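Local atomic coordinates of Bd3459 (Bdellovibrio bacteriovorus, PDB entry 5CEC), a protein that probably acts as a penicillin-binding-protein-type D-Ala-D-Ala peptidase on peptidoglycan during predation, and is bound here by the ankyrin-repeat immunity protein Bd3460. Residues 84-98 against 227-241. The protein carries 1 engineered substitution. Numbering follows the deposited sequence. Where two conformers were deposited one is given.
Sequences LGPDYRFKTKLHVTP and NEKSTTMVLMSAPLK. With SO4 (sulfate ion), chain G.
Leu94 and Met233 face each other as a hydrogen-bonded pair, each N donating to the other's O at 2.8 Å, where antiparallel strands 91-98 and 231-236 join inside a mixed sheet. Their face, shared with Thr92, Leu235 and Val96, is the tightly packed one: Leu94 and Leu235 press on helix 118-130, and Val96 CG2 touches Met233 CG at 4.1 Å. The other face is more open and mixed: Lys91 and Lys93 lay aliphatic carbons beside Val234 and Met236, and Lys91 NZ turns back to Arg89 O. There a water donates hydrogen bonds to Ser230 OG and Thr232 OG1 and lies in the His95 ring plane, 2.7 Å from ND1, while NE2 bonds Glu109. Thr232 OG1, turned toward His95 by a chi1 of -55°, donates to sulfate O4 at 2.8 Å.

Beyond the strands, Ser237 suits a polar junction: OG receives Phe90 N (2.9 Å) at the Phe90 ring edge and donates to Ala238 O. Arg89 lays one guanidinium face on Pro239 CD and reaches Ser237 O through NH1, which also pairs with Asp430. Backbone bonds hold the strands together, while the sulfate, probably from the crystallisation liquor, suggests that the spot beside Thr232 and His95 can take an anion.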
loop_
_atom_site.group_PDB
_atom_site.type_symbol
_atom_site.label_atom_id
_atom_site.label_comp_id
_atom_site.label_asym_id
_atom_site.label_seq_id
_atom_site.Cartn_x
_atom_site.Cartn_y
_atom_site.Cartn_z
ATOM N N LEU A 84 0.280 -4.389 -21.907
ATOM C CA LEU A 84 1.620 -4.996 -21.880
ATOM C C LEU A 84 1.663 -6.493 -21.694
ATOM O O LEU A 84 2.570 -7.159 -22.215
ATOM C CB LEU A 84 2.455 -4.338 -20.795
ATOM C CG LEU A 84 2.610 -2.816 -20.888
ATOM C CD1 LEU A 84 3.309 -2.318 -19.640
ATOM C CD2 LEU A 84 3.348 -2.402 -22.145
ATOM N N GLY A 85 0.715 -7.014 -20.929
ATOM C CA GLY A 85 0.694 -8.414 -20.527
ATOM C C GLY A 85 1.383 -8.595 -19.174
ATOM O O GLY A 85 2.378 -7.942 -18.878
ATOM N N PRO A 86 0.869 -9.523 -18.351
ATOM C CA PRO A 86 1.446 -9.711 -17.012
ATOM C C PRO A 86 2.871 -10.237 -16.975
ATOM O O PRO A 86 3.525 -10.096 -15.947
ATOM C CB PRO A 86 0.496 -10.718 -16.354
ATOM C CG PRO A 86 -0.086 -11.476 -17.508
ATOM C CD PRO A 86 -0.208 -10.484 -18.627
ATOM N N ASP A 87 3.330 -10.830 -18.073
ATOM C CA ASP A 87 4.685 -11.349 -18.156
ATOM C C ASP A 87 5.640 -10.396 -18.853
ATOM O O ASP A 87 6.815 -10.727 -19.076
ATOM C CB ASP A 87 4.654 -12.705 -18.840
ATOM C CG ASP A 87 3.827 -13.722 -18.064
ATOM O OD1 ASP A 87 4.157 -13.942 -16.886
ATOM O OD2 ASP A 87 2.867 -14.307 -18.629
ATOM N N TYR A 88 5.166 -9.194 -19.185
ATOM C CA TYR A 88 6.013 -8.200 -19.868
ATOM C C TYR A 88 7.197 -7.829 -18.958
ATOM O O TYR A 88 7.011 -7.663 -17.745
ATOM C CB TYR A 88 5.201 -6.935 -20.157
ATOM C CG TYR A 88 5.983 -5.845 -20.832
ATOM C CD1 TYR A 88 6.218 -5.877 -22.198
ATOM C CD2 TYR A 88 6.506 -4.764 -20.108
ATOM C CE1 TYR A 88 6.934 -4.887 -22.829
ATOM C CE2 TYR A 88 7.209 -3.757 -20.733
ATOM C CZ TYR A 88 7.440 -3.828 -22.096
ATOM O OH TYR A 88 8.145 -2.831 -22.733
ATOM N N ARG A 89 8.377 -7.652 -19.549
ATOM C CA ARG A 89 9.520 -7.100 -18.838
ATOM C C ARG A 89 10.025 -5.830 -19.518
ATOM O O ARG A 89 10.034 -5.732 -20.739
ATOM C CB ARG A 89 10.631 -8.141 -18.763
ATOM C CG ARG A 89 10.278 -9.342 -17.915
ATOM C CD ARG A 89 11.256 -10.473 -18.100
ATOM N NE ARG A 89 10.934 -11.641 -17.302
ATOM C CZ ARG A 89 11.462 -11.938 -16.117
ATOM N NH1 ARG A 89 12.267 -11.098 -15.481
ATOM N NH2 ARG A 89 11.107 -13.068 -15.519
ATOM N N PHE A 90 10.409 -4.852 -18.696
ATOM C CA PHE A 90 10.999 -3.625 -19.166
ATOM C C PHE A 90 12.460 -3.936 -19.434
ATOM O O PHE A 90 13.199 -4.307 -18.520
ATOM C CB PHE A 90 10.848 -2.550 -18.090
ATOM C CG PHE A 90 9.408 -2.142 -17.890
ATOM C CD1 PHE A 90 8.570 -2.826 -17.018
ATOM C CD2 PHE A 90 8.878 -1.085 -18.614
ATOM C CE1 PHE A 90 7.230 -2.473 -16.883
ATOM C CE2 PHE A 90 7.531 -0.733 -18.493
ATOM C CZ PHE A 90 6.714 -1.419 -17.611
ATOM N N LYS A 91 12.866 -3.763 -20.687
ATOM C CA LYS A 91 14.198 -4.224 -21.158
ATOM C C LYS A 91 15.121 -3.021 -21.288
ATOM O O LYS A 91 15.209 -2.402 -22.363
ATOM C CB LYS A 91 14.045 -4.991 -22.470
ATOM C CG LYS A 91 13.143 -6.194 -22.324
ATOM C CD LYS A 91 12.854 -6.836 -23.673
ATOM C CE LYS A 91 11.578 -7.662 -23.643
ATOM N NZ LYS A 91 10.354 -6.881 -23.246
ATOM N N THR A 92 15.774 -2.652 -20.184
ATOM C CA THR A 92 16.738 -1.542 -20.192
ATOM C C THR A 92 18.000 -2.065 -20.884
ATOM O O THR A 92 18.471 -3.164 -20.575
ATOM C CB THR A 92 17.046 -1.092 -18.754
ATOM O OG1 THR A 92 15.824 -0.698 -18.123
ATOM C CG2 THR A 92 18.014 0.072 -18.726
ATOM N N LYS A 93 18.504 -1.309 -21.860
ATOM C CA LYS A 93 19.670 -1.724 -22.618
ATOM C C LYS A 93 20.878 -0.871 -22.262
ATOM O O LYS A 93 20.781 0.340 -22.080
ATOM C CB LYS A 93 19.357 -1.656 -24.114
ATOM C CG LYS A 93 18.303 -2.663 -24.529
ATOM C CD LYS A 93 17.949 -2.523 -26.007
ATOM C CE LYS A 93 17.219 -3.768 -26.502
ATOM N NZ LYS A 93 17.036 -3.760 -27.976
ATOM N N LEU A 94 22.009 -1.523 -22.076
ATOM C CA LEU A 94 23.264 -0.844 -21.835
ATOM C C LEU A 94 24.133 -1.115 -23.059
ATOM O O LEU A 94 24.400 -2.262 -23.410
ATOM C CB LEU A 94 23.923 -1.391 -20.586
ATOM C CG LEU A 94 23.544 -0.721 -19.261
ATOM C CD1 LEU A 94 22.113 -0.988 -18.908
ATOM C CD2 LEU A 94 24.492 -1.224 -18.185
ATOM N N HIS A 95 24.617 -0.059 -23.661
ATOM C CA HIS A 95 25.518 -0.133 -24.799
ATOM C C HIS A 95 26.916 0.102 -24.268
ATOM O O HIS A 95 27.202 1.195 -23.811
ATOM C CB HIS A 95 25.107 0.913 -25.825
ATOM C CG HIS A 95 23.721 0.713 -26.340
ATOM N ND1 HIS A 95 23.474 -0.042 -27.462
ATOM C CD2 HIS A 95 22.509 1.116 -25.881
ATOM C CE1 HIS A 95 22.176 -0.061 -27.702
ATOM N NE2 HIS A 95 21.565 0.630 -26.756
ATOM N N VAL A 96 27.731 -0.953 -24.262
ATOM C CA VAL A 96 28.992 -0.988 -23.514
ATOM C C VAL A 96 30.167 -1.016 -24.469
ATOM O O VAL A 96 30.258 -1.947 -25.292
ATOM C CB VAL A 96 29.057 -2.220 -22.585
ATOM C CG1 VAL A 96 30.340 -2.214 -21.776
ATOM C CG2 VAL A 96 27.828 -2.264 -21.670
ATOM N N THR A 97 31.084 -0.060 -24.336
ATOM C CA THR A 97 32.263 0.007 -25.209
ATOM C C THR A 97 33.541 0.105 -24.372
ATOM O O THR A 97 33.625 0.986 -23.504
ATOM C CB THR A 97 32.200 1.268 -26.103
ATOM O OG1 THR A 97 30.942 1.308 -26.790
ATOM C CG2 THR A 97 33.333 1.249 -27.137
ATOM N N PRO A 98 34.528 -0.776 -24.623
ATOM C CA PRO A 98 35.789 -0.643 -23.871
ATOM C C PRO A 98 36.555 0.622 -24.266
ATOM O O PRO A 98 36.446 1.067 -25.403
ATOM C CB PRO A 98 36.568 -1.906 -24.231
ATOM C CG PRO A 98 35.913 -2.462 -25.425
ATOM C CD PRO A 98 34.555 -1.884 -25.597
ATOM N N ASN A 227 28.406 2.837 -30.855
ATOM C CA ASN A 227 29.762 2.609 -31.344
ATOM C C ASN A 227 29.851 1.257 -32.075
ATOM O O ASN A 227 29.221 0.275 -31.675
ATOM C CB ASN A 227 30.727 2.692 -30.156
ATOM C CG ASN A 227 32.195 2.712 -30.565
ATOM O OD1 ASN A 227 32.659 1.875 -31.342
ATOM N ND2 ASN A 227 32.944 3.655 -30.004
ATOM N N GLU A 228 30.623 1.198 -33.157
ATOM C CA GLU A 228 30.790 -0.074 -33.868
ATOM C C GLU A 228 31.380 -1.161 -32.944
ATOM O O GLU A 228 31.065 -2.331 -33.086
ATOM C CB GLU A 228 31.642 0.115 -35.140
ATOM C CG GLU A 228 31.813 -1.143 -35.995
ATOM C CD GLU A 228 30.488 -1.744 -36.454
ATOM O OE1 GLU A 228 29.704 -1.022 -37.107
ATOM O OE2 GLU A 228 30.228 -2.937 -36.164
ATOM N N LYS A 229 32.183 -0.741 -31.973
ATOM C CA LYS A 229 32.854 -1.616 -31.003
ATOM C C LYS A 229 32.024 -1.886 -29.732
ATOM O O LYS A 229 32.505 -2.530 -28.791
ATOM C CB LYS A 229 34.134 -0.891 -30.579
ATOM C CG LYS A 229 35.167 -1.699 -29.836
ATOM C CD LYS A 229 36.554 -1.052 -29.898
ATOM C CE LYS A 229 37.486 -1.604 -28.822
ATOM N NZ LYS A 229 37.341 -3.070 -28.581
ATOM N N SER A 230 30.793 -1.388 -29.669
ATOM C CA SER A 230 29.957 -1.594 -28.495
ATOM C C SER A 230 29.265 -2.971 -28.490
ATOM O O SER A 230 29.058 -3.603 -29.545
ATOM C CB SER A 230 28.921 -0.477 -28.410
ATOM O OG SER A 230 27.957 -0.614 -29.416
ATOM N N THR A 231 28.889 -3.411 -27.293
ATOM C CA THR A 231 28.077 -4.598 -27.103
ATOM C C THR A 231 26.794 -4.154 -26.380
ATOM O O THR A 231 26.864 -3.429 -25.411
ATOM C CB THR A 231 28.768 -5.660 -26.215
ATOM O OG1 THR A 231 30.037 -6.055 -26.763
ATOM C CG2 THR A 231 27.882 -6.882 -26.079
ATOM N N THR A 232 25.641 -4.623 -26.847
ATOM C CA THR A 232 24.364 -4.339 -26.213
ATOM C C THR A 232 24.061 -5.419 -25.210
ATOM O O THR A 232 23.956 -6.590 -25.542
ATOM C CB THR A 232 23.230 -4.259 -27.241
ATOM O OG1 THR A 232 23.580 -3.291 -28.231
ATOM C CG2 THR A 232 21.910 -3.855 -26.577
ATOM N N MET A 233 23.931 -5.003 -23.966
ATOM C CA MET A 233 23.574 -5.849 -22.864
ATOM C C MET A 233 22.157 -5.442 -22.438
ATOM O O MET A 233 21.773 -4.265 -22.569
ATOM C CB MET A 233 24.592 -5.662 -21.729
ATOM C CG MET A 233 26.043 -5.907 -22.146
ATOM S SD MET A 233 26.338 -7.597 -22.658
ATOM C CE MET A 233 26.233 -8.416 -21.064
ATOM N N VAL A 234 21.374 -6.404 -21.963
ATOM C CA VAL A 234 20.015 -6.123 -21.506
ATOM C C VAL A 234 19.886 -6.470 -20.035
ATOM O O VAL A 234 20.371 -7.512 -19.567
ATOM C CB VAL A 234 18.912 -6.804 -22.364
ATOM C CG1 VAL A 234 18.917 -8.319 -22.218
ATOM C CG2 VAL A 234 17.541 -6.247 -22.005
ATOM N N LEU A 235 19.240 -5.559 -19.311
ATOM C CA LEU A 235 18.888 -5.732 -17.911
ATOM C C LEU A 235 17.365 -5.723 -17.851
ATOM O O LEU A 235 16.730 -4.665 -17.855
ATOM C CB LEU A 235 19.446 -4.575 -17.072
ATOM C CG LEU A 235 19.209 -4.687 -15.558
ATOM C CD1 LEU A 235 20.263 -5.585 -14.926
ATOM C CD2 LEU A 235 19.194 -3.299 -14.920
ATOM N N MET A 236 16.759 -6.895 -17.789
ATOM C CA MET A 236 15.306 -6.977 -17.773
ATOM C C MET A 236 14.771 -6.785 -16.367
ATOM O O MET A 236 15.309 -7.321 -15.402
ATOM C CB MET A 236 14.820 -8.304 -18.298
ATOM C CG MET A 236 15.239 -8.575 -19.716
ATOM S SD MET A 236 14.198 -9.791 -20.521
ATOM C CE MET A 236 14.707 -11.259 -19.639
ATOM N N SER A 237 13.698 -6.011 -16.246
ATOM C CA SER A 237 12.971 -5.960 -14.988
ATOM C C SER A 237 12.374 -7.306 -14.648
ATOM O O SER A 237 12.254 -8.191 -15.511
ATOM C CB SER A 237 11.844 -4.930 -15.031
ATOM O OG SER A 237 10.767 -5.370 -15.840
ATOM N N ALA A 238 11.950 -7.456 -13.401
ATOM C CA ALA A 238 10.968 -8.468 -13.006
ATOM C C ALA A 238 9.738 -8.326 -13.918
ATOM O O ALA A 238 9.468 -7.239 -14.464
ATOM C CB ALA A 238 10.587 -8.299 -11.519
ATOM N N PRO A 239 8.975 -9.408 -14.054
ATOM C CA PRO A 239 7.789 -9.282 -14.904
ATOM C C PRO A 239 6.806 -8.258 -14.345
ATOM O O PRO A 239 6.759 -7.992 -13.132
ATOM C CB PRO A 239 7.189 -10.678 -14.918
ATOM C CG PRO A 239 7.845 -11.446 -13.832
ATOM C CD PRO A 239 9.137 -10.762 -13.492
ATOM N N LEU A 240 5.976 -7.731 -15.240
ATOM C CA LEU A 240 4.997 -6.728 -14.855
ATOM C C LEU A 240 4.124 -7.155 -13.677
ATOM O O LEU A 240 3.857 -6.339 -12.796
ATOM C CB LEU A 240 4.119 -6.351 -16.054
ATOM C CG LEU A 240 3.048 -5.306 -15.781
ATOM C CD1 LEU A 240 3.635 -3.950 -15.458
ATOM C CD2 LEU A 240 2.059 -5.236 -16.926
ATOM N N LYS A 241 3.722 -8.421 -13.635
ATOM C CA LYS A 241 2.898 -8.891 -12.520
ATOM C C LYS A 241 3.575 -8.589 -11.165
ATOM O O LYS A 241 2.897 -8.278 -10.202
ATOM C CB LYS A 241 2.549 -10.384 -12.662
ATOM C CG LYS A 241 3.760 -11.308 -12.620
ATOM C CD LYS A 241 3.503 -12.783 -12.826
ATOM C CE LYS A 241 4.831 -13.508 -12.727
ATOM N NZ LYS A 241 4.720 -14.979 -12.649
HETATM S S SO4 G . 20.729 -2.613 -30.668
HETATM O O1 SO4 G . 19.734 -3.566 -31.200
HETATM O O2 SO4 G . 20.252 -2.080 -29.364
HETATM O O3 SO4 G . 20.903 -1.487 -31.626
HETATM O O4 SO4 G . 21.991 -3.370 -30.497
HETATM O O HOH W 1 14.967 -2.543 -16.488
HETATM O O HOH W 2 25.651 -1.510 -28.242
#